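Local atomic coordinates of ABC transporter substrate binding protein (Ribose) (Agrobacterium vitis, PDB entry 5DKV), a protein that binds alpha-D-tagatopyranose and probably serves an ABC transporter as its sugar-binding component. Residues D116-T121 / T175-Q180; S166-G171 / L229-G234; P85-I90 / A289-Q294; K104-D107 / P111-T114. One frame throughout, in Å; residues are numbered along the deposited sequence.

Contact 1: residues D116-T121 / T175-Q180; sequences DTFIGT and TDQREQ. With T6T (alpha-D-tagatopyranose), chain E.
D116 and R178 converge on one hydroxyl oxygen of the bound tagatopyranose, each from its own segment. O4 of the sugar gives its proton to D116 OD1 at 2.7 Å and takes one from R178 NH2 at 2.8 Å, the latter bond running fairly straight (164° at the hydrogen). The neighbouring positions extend the grip: sugar O5 donates to D116 OD2 at 2.7 Å, and R178 NH1 donates to O3 at 3.0 Å, with O3 lying in the guanidinium plane. Carboxylate and guanidinium thus each bridge two adjacent hydroxyls. T117 adds a looser touch, its CG2 coming within 3.9 Å of sugar O5. The charged atoms D116 OD1 and R178 NH2 stay 4.2 Å apart, too far for a salt bridge; O4, set between the negative carboxylate and the positive guanidinium, is probably polarised by both. This is the interlobe cleft of a periplasmic binding protein, where 116-121 follows strand 112-115, and helix 173-186 contributes 175-180. Farther out, Q177 brings its NE2 to the edge of the F118 ring, 4.3 Å from CE2. One face of that ring has T121 O over its centre, 3.5 Å above the plane. In the second shell, R178 is extended from CG to NE and is steadied by N142 OD1 at NE and by the carbonyl of A227 at NH1. The backbone carbonyl of D116 is held by the hydroxyl of Y137, while T117 OG1 is bonded to P92 O.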
loop_
_atom_site.group_PDB
_atom_site.type_symbol
_atom_site.label_atom_id
_atom_site.label_comp_id
_atom_site.label_asym_id
_atom_site.label_seq_id
_atom_site.Cartn_x
_atom_site.Cartn_y
_atom_site.Cartn_z
ATOM N N ASP A 116 -0.402 1.074 7.058
ATOM C CA ASP A 116 0.241 0.922 5.736
ATOM C C ASP A 116 1.747 1.178 5.783
ATOM O O ASP A 116 2.554 0.258 5.578
ATOM C CB ASP A 116 -0.429 1.827 4.695
ATOM C CG ASP A 116 0.132 1.626 3.310
ATOM O OD1 ASP A 116 0.382 0.453 2.926
ATOM O OD2 ASP A 116 0.292 2.654 2.605
ATOM N N THR A 117 2.109 2.420 6.086
ATOM C CA THR A 117 3.490 2.871 6.166
ATOM C C THR A 117 3.893 3.143 7.615
ATOM O O THR A 117 3.036 3.179 8.499
ATOM C CB THR A 117 3.675 4.148 5.368
ATOM O OG1 THR A 117 2.705 5.103 5.824
ATOM C CG2 THR A 117 3.483 3.872 3.887
ATOM N N PHE A 118 5.191 3.346 7.845
ATOM C CA PHE A 118 5.696 3.576 9.189
ATOM C C PHE A 118 6.629 4.770 9.275
ATOM O O PHE A 118 7.061 5.316 8.258
ATOM C CB PHE A 118 6.400 2.314 9.730
ATOM C CG PHE A 118 7.622 1.841 8.933
ATOM C CD1 PHE A 118 8.836 2.485 9.045
ATOM C CD2 PHE A 118 7.560 0.678 8.174
ATOM C CE1 PHE A 118 9.961 2.029 8.350
ATOM C CE2 PHE A 118 8.691 0.198 7.501
ATOM C CZ PHE A 118 9.884 0.895 7.593
ATOM N N ILE A 119 6.848 5.228 10.503
ATOM C CA ILE A 119 7.957 6.133 10.812
ATOM C C ILE A 119 9.029 5.381 11.600
ATOM O O ILE A 119 8.791 4.291 12.119
ATOM C CB ILE A 119 7.506 7.385 11.604
ATOM C CG1 ILE A 119 6.827 7.000 12.916
ATOM C CG2 ILE A 119 6.587 8.233 10.730
ATOM C CD1 ILE A 119 6.721 8.130 13.889
ATOM N N GLY A 120 10.223 5.955 11.654
ATOM C CA GLY A 120 11.358 5.254 12.239
ATOM C C GLY A 120 11.642 3.988 11.465
ATOM O O GLY A 120 11.866 4.026 10.255
ATOM N N THR A 121 11.658 2.874 12.193
ATOM C CA THR A 121 11.832 1.532 11.633
ATOM C C THR A 121 10.513 0.774 11.532
ATOM O O THR A 121 10.435 -0.325 10.959
ATOM C CB THR A 121 12.779 0.699 12.509
ATOM O OG1 THR A 121 12.183 0.510 13.795
ATOM C CG2 THR A 121 14.133 1.394 12.689
ATOM N N THR A 175 6.808 0.362 -0.613
ATOM C CA THR A 175 7.283 -0.005 -1.935
ATOM C C THR A 175 8.793 -0.279 -1.960
ATOM O O THR A 175 9.255 -1.057 -2.789
ATOM C CB THR A 175 6.916 1.068 -2.951
ATOM O OG1 THR A 175 7.458 2.320 -2.530
ATOM C CG2 THR A 175 5.386 1.180 -3.100
ATOM N N ASP A 176 9.553 0.312 -1.036
ATOM C CA ASP A 176 10.949 -0.089 -0.833
ATOM C C ASP A 176 11.004 -1.570 -0.441
ATOM O O ASP A 176 11.814 -2.338 -0.958
ATOM C CB ASP A 176 11.617 0.751 0.271
ATOM C CG ASP A 176 12.162 2.079 -0.225
ATOM O OD1 ASP A 176 12.075 2.378 -1.438
ATOM O OD2 ASP A 176 12.690 2.827 0.632
ATOM N N GLN A 177 10.119 -1.979 0.472
ATOM C CA GLN A 177 10.115 -3.351 0.958
ATOM C C GLN A 177 9.684 -4.301 -0.166
ATOM O O GLN A 177 10.231 -5.394 -0.295
ATOM C CB GLN A 177 9.202 -3.498 2.174
ATOM C CG GLN A 177 9.855 -3.002 3.449
ATOM C CD GLN A 177 8.934 -3.110 4.641
ATOM O OE1 GLN A 177 7.755 -2.805 4.535
ATOM N NE2 GLN A 177 9.458 -3.609 5.764
ATOM N N ARG A 178 8.704 -3.888 -0.979
ATOM C CA ARG A 178 8.254 -4.735 -2.071
ATOM C C ARG A 178 9.362 -4.926 -3.090
ATOM O O ARG A 178 9.557 -6.021 -3.593
ATOM C CB ARG A 178 7.019 -4.145 -2.750
ATOM C CG ARG A 178 5.832 -4.055 -1.849
ATOM C CD ARG A 178 4.676 -3.239 -2.414
ATOM N NE ARG A 178 3.771 -2.892 -1.313
ATOM C CZ ARG A 178 2.839 -1.952 -1.344
ATOM N NH1 ARG A 178 2.621 -1.239 -2.442
ATOM N NH2 ARG A 178 2.094 -1.748 -0.264
ATOM N N GLU A 179 10.084 -3.861 -3.400
ATOM C CA GLU A 179 11.190 -3.987 -4.340
ATOM C C GLU A 179 12.297 -4.895 -3.775
ATOM O O GLU A 179 12.864 -5.717 -4.496
ATOM C CB GLU A 179 11.756 -2.613 -4.690
ATOM C CG GLU A 179 12.967 -2.715 -5.603
ATOM C CD GLU A 179 13.415 -1.368 -6.165
ATOM O OE1 GLU A 179 12.700 -0.365 -5.984
ATOM O OE2 GLU A 179 14.500 -1.316 -6.788
ATOM N N GLN A 180 12.618 -4.751 -2.495
ATOM C CA GLN A 180 13.635 -5.612 -1.879
ATOM C C GLN A 180 13.222 -7.082 -1.925
ATOM O O GLN A 180 14.046 -7.955 -2.207
ATOM C CB GLN A 180 13.918 -5.188 -0.439
ATOM C CG GLN A 180 14.712 -3.880 -0.318
ATOM C CD GLN A 180 16.100 -3.929 -0.977
ATOM O OE1 GLN A 180 16.930 -4.790 -0.664
ATOM N NE2 GLN A 180 16.352 -2.991 -1.888
HETATM O O3 T6T E . 0.154 0.405 -2.583
HETATM C C3 T6T E . -0.638 1.266 -1.776
HETATM C C4 T6T E . 0.055 1.498 -0.503
HETATM O O4 T6T E . 0.207 0.213 0.206
HETATM C C5 T6T E . 1.357 2.130 -0.731
HETATM O O5 T6T E . 2.002 2.476 0.506
HETATM C C6 T6T E . 1.225 3.448 -1.474
HETATM O O6 T6T E . 0.498 3.227 -2.718
HETATM C C2 T6T E . -0.802 2.623 -2.487
HETATM O O2 T6T E . -1.608 3.435 -1.666
HETATM C C1 T6T E . -1.358 2.545 -3.853
HETATM O O1 T6T E . -2.629 1.978 -3.873
#

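Contact 2: residues S166-G171 / L229-G234; sequences SNVKPG and LFSGLG. With T6T (alpha-D-tagatopyranose), chain E.
S231 packs against the end of strand 161-167 through both its CB and its OG. The packing is van der Waals throughout: CB sits 3.3 Å from S166 O and 3.6 Å from S166 OG, and the S231 hydroxyl oxygen lies 3.5 Å from S166 O, beside N167 C. With OG anti to its own carbonyl carbon (chi1 -64°), S231 turns its hydroxyl along the strand's backbone, where V168 CG2 approaches it to 4.1 Å. The polar bonds of this hydroxyl go elsewhere, to N200 ND2 and N228 OD1, so the buried oxygen is satisfied although it only packs against the strand. Within 166-171, N167 curls its side chain over the following peptide, and OD1 accepts from V168 N at 2.7 Å; the donor stands above the carbonyl plane, 35° out of it, and the bond is bent. The amide end, ND2, is bonded to T175 O of helix 173-186. Sugar contact comes from the first turn of the other segment, where L229 CB lies 3.2 Å from O1 of the tagatopyranose. L229 CD2 also rests 4.0 Å above one face of the F230 ring, toward its rim. In the alpha/beta lobe, helix 229-241 follows strand 223-226, which pairs with strand 161-167; the first turn of the helix therefore lies against the end of the adjacent strand, and strand 192-199 flanks 161-167 on its other edge.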
loop_
_atom_site.group_PDB
_atom_site.type_symbol
_atom_site.label_atom_id
_atom_site.label_comp_id
_atom_site.label_asym_id
_atom_site.label_seq_id
_atom_site.Cartn_x
_atom_site.Cartn_y
_atom_site.Cartn_z
ATOM N N SER A 166 8.623 -1.450 -11.767
ATOM C CA SER A 166 8.091 -0.121 -11.905
ATOM C C SER A 166 7.687 0.291 -10.499
ATOM O O SER A 166 6.862 -0.368 -9.877
ATOM C CB SER A 166 6.904 -0.117 -12.885
ATOM O OG SER A 166 6.207 1.104 -12.899
ATOM N N ASN A 167 8.317 1.335 -9.977
ATOM C CA ASN A 167 8.118 1.735 -8.591
ATOM C C ASN A 167 7.900 3.227 -8.439
ATOM O O ASN A 167 7.968 3.989 -9.416
ATOM C CB ASN A 167 9.319 1.293 -7.758
ATOM C CG ASN A 167 8.960 0.957 -6.341
ATOM O OD1 ASN A 167 7.865 1.262 -5.871
ATOM N ND2 ASN A 167 9.877 0.303 -5.654
ATOM N N VAL A 168 7.614 3.644 -7.213
ATOM C CA VAL A 168 7.195 5.016 -6.959
ATOM C C VAL A 168 8.388 5.960 -6.831
ATOM O O VAL A 168 8.656 6.771 -7.727
ATOM C CB VAL A 168 6.324 5.069 -5.673
ATOM C CG1 VAL A 168 5.875 6.486 -5.383
ATOM C CG2 VAL A 168 5.110 4.190 -5.839
ATOM N N LYS A 169 9.110 5.824 -5.725
ATOM C CA LYS A 169 10.200 6.729 -5.383
ATOM C C LYS A 169 11.012 6.060 -4.286
ATOM O O LYS A 169 10.420 5.462 -3.397
ATOM C CB LYS A 169 9.587 8.081 -4.964
ATOM C CG LYS A 169 10.022 8.729 -3.675
ATOM C CD LYS A 169 8.830 9.302 -2.887
ATOM C CE LYS A 169 8.028 10.348 -3.635
ATOM N NZ LYS A 169 7.059 11.034 -2.710
ATOM N N PRO A 170 12.357 6.144 -4.341
ATOM C CA PRO A 170 13.125 5.600 -3.208
ATOM C C PRO A 170 12.668 6.178 -1.876
ATOM O O PRO A 170 12.343 7.364 -1.797
ATOM C CB PRO A 170 14.561 6.036 -3.495
ATOM C CG PRO A 170 14.606 6.325 -4.963
ATOM C CD PRO A 170 13.217 6.789 -5.343
ATOM N N GLY A 171 12.653 5.345 -0.837
ATOM C CA GLY A 171 12.345 5.818 0.496
ATOM C C GLY A 171 10.922 5.629 0.985
ATOM O O GLY A 171 10.649 5.822 2.173
ATOM N N LEU A 229 -0.385 0.426 -6.888
ATOM C CA LEU A 229 -1.523 0.627 -7.782
ATOM C C LEU A 229 -1.160 1.384 -9.053
ATOM O O LEU A 229 -1.365 0.885 -10.183
ATOM C CB LEU A 229 -2.615 1.380 -7.038
ATOM C CG LEU A 229 -4.005 1.380 -7.659
ATOM C CD1 LEU A 229 -5.071 1.605 -6.582
ATOM C CD2 LEU A 229 -4.152 2.423 -8.745
ATOM N N PHE A 230 -0.585 2.565 -8.868
ATOM C CA PHE A 230 -0.333 3.475 -9.990
ATOM C C PHE A 230 0.766 2.924 -10.898
ATOM O O PHE A 230 0.681 3.033 -12.114
ATOM C CB PHE A 230 -0.015 4.872 -9.449
ATOM C CG PHE A 230 -1.156 5.445 -8.680
ATOM C CD1 PHE A 230 -2.274 5.896 -9.351
ATOM C CD2 PHE A 230 -1.153 5.482 -7.301
ATOM C CE1 PHE A 230 -3.361 6.392 -8.653
ATOM C CE2 PHE A 230 -2.256 5.968 -6.611
ATOM C CZ PHE A 230 -3.341 6.421 -7.287
ATOM N N SER A 231 1.764 2.273 -10.313
ATOM C CA SER A 231 2.871 1.716 -11.076
ATOM C C SER A 231 2.362 0.584 -11.962
ATOM O O SER A 231 2.701 0.482 -13.131
ATOM C CB SER A 231 3.942 1.176 -10.142
ATOM O OG SER A 231 4.528 2.224 -9.370
ATOM N N GLY A 232 1.557 -0.289 -11.368
ATOM C CA GLY A 232 0.989 -1.393 -12.112
ATOM C C GLY A 232 0.017 -0.963 -13.204
ATOM O O GLY A 232 0.026 -1.517 -14.308
ATOM N N LEU A 233 -0.838 0.001 -12.892
ATOM C CA LEU A 233 -1.792 0.530 -13.858
ATOM C C LEU A 233 -1.068 1.179 -15.035
ATOM O O LEU A 233 -1.356 0.878 -16.199
ATOM C CB LEU A 233 -2.722 1.533 -13.163
ATOM C CG LEU A 233 -3.745 2.255 -14.025
ATOM C CD1 LEU A 233 -4.603 1.239 -14.773
ATOM C CD2 LEU A 233 -4.592 3.187 -13.140
ATOM N N GLY A 234 -0.120 2.059 -14.735
ATOM C CA GLY A 234 0.635 2.733 -15.780
ATOM C C GLY A 234 1.435 1.773 -16.630
ATOM O O GLY A 234 1.490 1.896 -17.855
HETATM O O3 T6T E . 0.154 0.405 -2.583
HETATM C C3 T6T E . -0.638 1.266 -1.776
HETATM C C4 T6T E . 0.055 1.498 -0.503
HETATM O O4 T6T E . 0.207 0.213 0.206
HETATM C C5 T6T E . 1.357 2.130 -0.731
HETATM O O5 T6T E . 2.002 2.476 0.506
HETATM C C6 T6T E . 1.225 3.448 -1.474
HETATM O O6 T6T E . 0.498 3.227 -2.718
HETATM C C2 T6T E . -0.802 2.623 -2.487
HETATM O O2 T6T E . -1.608 3.435 -1.666
HETATM C C1 T6T E . -1.358 2.545 -3.853
HETATM O O1 T6T E . -2.629 1.978 -3.873
#

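Contact 3: residues P85-I90 / A289-Q294; sequences PDAILI and AHLTGQ
L291 sets its two methyl groups against D86, just before strand 87-90, and A87, its first residue. The apolar part is carried by CD1, which lies 4.0 Å from D86 CB and 4.1 Å from A87 CB, bridging the two residues. CD2 instead approaches the backbone, 3.4 Å from D86 O. With CG anti to the carbonyl carbon (chi1 -71°), the isobutyl group extends from the last helical turn toward the strand. The polar bonds lie within or beyond the segments. D86 OD2 accepts from the backbone N of R29, tying the carboxylate to the neighbouring strand 29-33. The helix ends in a Schellman motif with G293 at C-prime: Q294 N bonds to A289 O at 2.9 Å and G293 N to H290 O at 3.0 Å. A289 O also accepts from T292 N. F28 touches L291 from an adjoining loop, and one turn back A287 meets A87, so the end of helix 276-291 lies against the sheet of this lobe. Across these segments the contact is nondirectional packing of the L291 methyls on a methylene, a methyl and a carbonyl oxygen, while the D86 carboxylate is engaged with R29.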
loop_
_atom_site.group_PDB
_atom_site.type_symbol
_atom_site.label_atom_id
_atom_site.label_comp_id
_atom_site.label_asym_id
_atom_site.label_seq_id
_atom_site.Cartn_x
_atom_site.Cartn_y
_atom_site.Cartn_z
ATOM N N PRO A 85 -8.566 15.103 18.304
ATOM C CA PRO A 85 -9.133 13.763 18.227
ATOM C C PRO A 85 -8.664 12.916 19.389
ATOM O O PRO A 85 -7.631 13.232 19.988
ATOM C CB PRO A 85 -8.594 13.238 16.904
ATOM C CG PRO A 85 -7.269 13.865 16.796
ATOM C CD PRO A 85 -7.459 15.262 17.342
ATOM N N ASP A 86 -9.414 11.864 19.710
ATOM C CA ASP A 86 -9.022 10.963 20.800
ATOM C C ASP A 86 -7.830 10.072 20.425
ATOM O O ASP A 86 -7.046 9.650 21.298
ATOM C CB ASP A 86 -10.231 10.106 21.218
ATOM C CG ASP A 86 -11.358 10.951 21.801
ATOM O OD1 ASP A 86 -11.098 11.679 22.785
ATOM O OD2 ASP A 86 -12.483 10.924 21.255
ATOM N N ALA A 87 -7.723 9.763 19.136
ATOM C CA ALA A 87 -6.585 9.012 18.598
ATOM C C ALA A 87 -6.386 9.337 17.128
ATOM O O ALA A 87 -7.313 9.845 16.479
ATOM C CB ALA A 87 -6.804 7.505 18.801
ATOM N N ILE A 88 -5.170 9.084 16.616
ATOM C CA ILE A 88 -4.856 9.292 15.196
ATOM C C ILE A 88 -4.350 8.011 14.565
ATOM O O ILE A 88 -3.425 7.370 15.081
ATOM C CB ILE A 88 -3.777 10.395 14.994
ATOM C CG1 ILE A 88 -4.316 11.741 15.465
ATOM C CG2 ILE A 88 -3.308 10.464 13.523
ATOM C CD1 ILE A 88 -3.237 12.807 15.703
ATOM N N LEU A 89 -4.991 7.625 13.468
ATOM C CA LEU A 89 -4.462 6.648 12.537
ATOM C C LEU A 89 -3.866 7.410 11.350
ATOM O O LEU A 89 -4.533 8.274 10.776
ATOM C CB LEU A 89 -5.557 5.722 12.044
ATOM C CG LEU A 89 -6.454 5.064 13.106
ATOM C CD1 LEU A 89 -7.482 4.158 12.450
ATOM C CD2 LEU A 89 -5.669 4.245 14.078
ATOM N N ILE A 90 -2.626 7.118 10.977
ATOM C CA ILE A 90 -2.027 7.821 9.858
ATOM C C ILE A 90 -1.125 6.904 9.032
ATOM O O ILE A 90 -0.441 6.017 9.547
ATOM C CB ILE A 90 -1.223 9.052 10.350
ATOM C CG1 ILE A 90 -0.552 9.763 9.174
ATOM C CG2 ILE A 90 -0.186 8.611 11.335
ATOM C CD1 ILE A 90 -0.037 11.151 9.533
ATOM N N ALA A 289 -9.532 -0.045 21.697
ATOM C CA ALA A 289 -9.011 -0.906 22.748
ATOM C C ALA A 289 -8.032 -0.106 23.607
ATOM O O ALA A 289 -8.143 -0.073 24.817
ATOM C CB ALA A 289 -8.336 -2.135 22.156
ATOM N N HIS A 290 -7.105 0.580 22.960
ATOM C CA HIS A 290 -6.186 1.422 23.711
ATOM C C HIS A 290 -6.895 2.467 24.579
ATOM O O HIS A 290 -6.555 2.674 25.752
ATOM C CB HIS A 290 -5.223 2.155 22.784
ATOM C CG HIS A 290 -4.356 3.124 23.521
ATOM N ND1 HIS A 290 -3.281 2.713 24.282
ATOM C CD2 HIS A 290 -4.429 4.468 23.660
ATOM C CE1 HIS A 290 -2.722 3.766 24.852
ATOM N NE2 HIS A 290 -3.397 4.843 24.491
ATOM N N LEU A 291 -7.851 3.152 23.989
ATOM C CA LEU A 291 -8.559 4.223 24.672
ATOM C C LEU A 291 -9.384 3.736 25.851
ATOM O O LEU A 291 -9.725 4.533 26.729
ATOM C CB LEU A 291 -9.447 4.975 23.678
ATOM C CG LEU A 291 -8.666 5.823 22.686
ATOM C CD1 LEU A 291 -9.556 6.167 21.524
ATOM C CD2 LEU A 291 -8.097 7.137 23.307
ATOM N N THR A 292 -9.673 2.436 25.898
ATOM C CA THR A 292 -10.427 1.868 27.023
ATOM C C THR A 292 -9.501 1.037 27.913
ATOM O O THR A 292 -9.965 0.222 28.719
ATOM C CB THR A 292 -11.601 1.029 26.531
ATOM O OG1 THR A 292 -11.138 0.026 25.605
ATOM C CG2 THR A 292 -12.619 1.921 25.824
ATOM N N GLY A 293 -8.193 1.233 27.765
ATOM C CA GLY A 293 -7.237 0.691 28.726
ATOM C C GLY A 293 -6.708 -0.699 28.434
ATOM O O GLY A 293 -6.057 -1.311 29.288
ATOM N N GLN A 294 -6.979 -1.198 27.235
ATOM C CA GLN A 294 -6.499 -2.512 26.800
ATOM C C GLN A 294 -5.192 -2.385 26.008
ATOM O O GLN A 294 -5.062 -1.527 25.134
ATOM C CB GLN A 294 -7.586 -3.180 25.954
ATOM C CG GLN A 294 -7.232 -4.493 25.305
ATOM C CD GLN A 294 -6.852 -5.584 26.291
ATOM O OE1 GLN A 294 -7.646 -5.986 27.154
ATOM N NE2 GLN A 294 -5.628 -6.081 26.149
#

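Contact 4: residues K104-D107 / P111-T114; sequences KAAD and PMIT
A105 and A106, on the last turns of helix 99-107, face the extended backbone of M112 at the start of strand 112-115. The CA atoms of A106 and P111 come within 6.2 Å, where the chain turns from helix to strand after only three intervening residues. The 104-107 segment keeps regular helical angles, whereas M112 and I113 are extended, and M112 directs its side chain at the helix. That side chain makes the contact through its terminal methyl. CE lies 3.8 Å from A105 CB, the same distance from A106 N, and 4.2 Å from A106 CB, so one methyl meets two successive alanines and the peptide nitrogen between them. Small alanine side chains let the methionine come close to the helix backbone. The elements belong to a beta-alpha-beta crossover, strand 87-90, helix 99-107 and strand 112-115, in which the two parallel strands lie side by side in the sheet and the helix packs on one face of it. Two torsions of M112 shape the reach: CG stands between the backbone N and the carbonyl carbon (chi1 69°), and after a straight middle section the chain bends at SD (chi3 72°), which turns CE onto the helix. F133, from a nearby loop, touches both M112 and A106, and A105 also touches I88 of the first strand in the unit. I113 is turned to the other side of the sheet, where it meets S286 of helix 276-291. Farther along the strand, T114 OG1 is bonded to the hydroxyl of Y124 and to T117 O in the loop that carries part of the sugar site.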
loop_
_atom_site.group_PDB
_atom_site.type_symbol
_atom_site.label_atom_id
_atom_site.label_comp_id
_atom_site.label_asym_id
_atom_site.label_seq_id
_atom_site.Cartn_x
_atom_site.Cartn_y
_atom_site.Cartn_z
ATOM N N LYS A 104 4.790 15.923 18.037
ATOM C CA LYS A 104 3.992 17.000 18.621
ATOM C C LYS A 104 2.630 16.508 19.117
ATOM O O LYS A 104 2.153 16.961 20.169
ATOM C CB LYS A 104 3.790 18.121 17.608
ATOM C CG LYS A 104 5.052 18.888 17.327
ATOM C CD LYS A 104 4.757 20.321 16.859
ATOM C CE LYS A 104 4.891 20.493 15.353
ATOM N NZ LYS A 104 5.822 21.612 15.032
ATOM N N ALA A 105 2.016 15.597 18.359
ATOM C CA ALA A 105 0.733 15.017 18.727
ATOM C C ALA A 105 0.935 14.126 19.949
ATOM O O ALA A 105 0.123 14.125 20.878
ATOM C CB ALA A 105 0.148 14.241 17.581
ATOM N N ALA A 106 2.026 13.364 19.929
ATOM C CA ALA A 106 2.378 12.472 21.041
ATOM C C ALA A 106 2.560 13.275 22.333
ATOM O O ALA A 106 2.038 12.913 23.392
ATOM C CB ALA A 106 3.645 11.697 20.718
ATOM N N ASP A 107 3.272 14.391 22.233
ATOM C CA ASP A 107 3.556 15.214 23.410
ATOM C C ASP A 107 2.302 15.933 23.936
ATOM O O ASP A 107 2.248 16.327 25.112
ATOM C CB ASP A 107 4.656 16.237 23.085
ATOM C CG ASP A 107 6.000 15.583 22.788
ATOM O OD1 ASP A 107 6.222 14.429 23.220
ATOM O OD2 ASP A 107 6.842 16.229 22.126
ATOM N N PRO A 111 -2.780 9.538 21.348
ATOM C CA PRO A 111 -2.195 8.261 20.931
ATOM C C PRO A 111 -2.333 8.042 19.439
ATOM O O PRO A 111 -3.273 8.562 18.824
ATOM C CB PRO A 111 -3.013 7.218 21.714
ATOM C CG PRO A 111 -4.335 7.882 21.931
ATOM C CD PRO A 111 -3.998 9.342 22.167
ATOM N N MET A 112 -1.425 7.272 18.859
ATOM C CA MET A 112 -1.453 7.054 17.419
ATOM C C MET A 112 -0.976 5.684 17.009
ATOM O O MET A 112 -0.242 4.992 17.729
ATOM C CB MET A 112 -0.613 8.098 16.712
ATOM C CG MET A 112 0.857 7.920 16.973
ATOM S SD MET A 112 1.751 9.288 16.276
ATOM C CE MET A 112 1.281 10.574 17.428
ATOM N N ILE A 113 -1.455 5.302 15.833
ATOM C CA ILE A 113 -1.134 4.063 15.168
ATOM C C ILE A 113 -0.772 4.404 13.728
ATOM O O ILE A 113 -1.457 5.246 13.121
ATOM C CB ILE A 113 -2.346 3.101 15.219
ATOM C CG1 ILE A 113 -2.548 2.625 16.653
ATOM C CG2 ILE A 113 -2.184 1.907 14.275
ATOM C CD1 ILE A 113 -3.795 1.771 16.875
ATOM N N THR A 114 0.275 3.801 13.165
ATOM C CA THR A 114 0.515 4.020 11.737
ATOM C C THR A 114 -0.027 2.797 10.971
ATOM O O THR A 114 0.074 1.634 11.388
ATOM C CB THR A 114 2.001 4.334 11.383
ATOM O OG1 THR A 114 2.825 3.170 11.508
ATOM C CG2 THR A 114 2.542 5.429 12.272
#

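How the contacts relate
Contacts 1 and 2 share the bound tagatopyranose, their centres 13 Å apart, and touch directly: E179 OE1 of the first lies 2.9 Å from N167 ND2 of the second, a probable hydrogen bond. Contacts 3 and 4, with centres 10 Å apart, are joined through the sheet by pairing of strands 87-90 and 112-115, where I88 O meets I113 N at 3.0 Å. Strand 112-115 then runs directly into 116-121, linking contact 4 to the sugar site, although the centres of contacts 4 and 1 are 19 Å apart. Contact 3 is remote from contact 2, about 32 Å between centres, on the opposite side of the chain's centre.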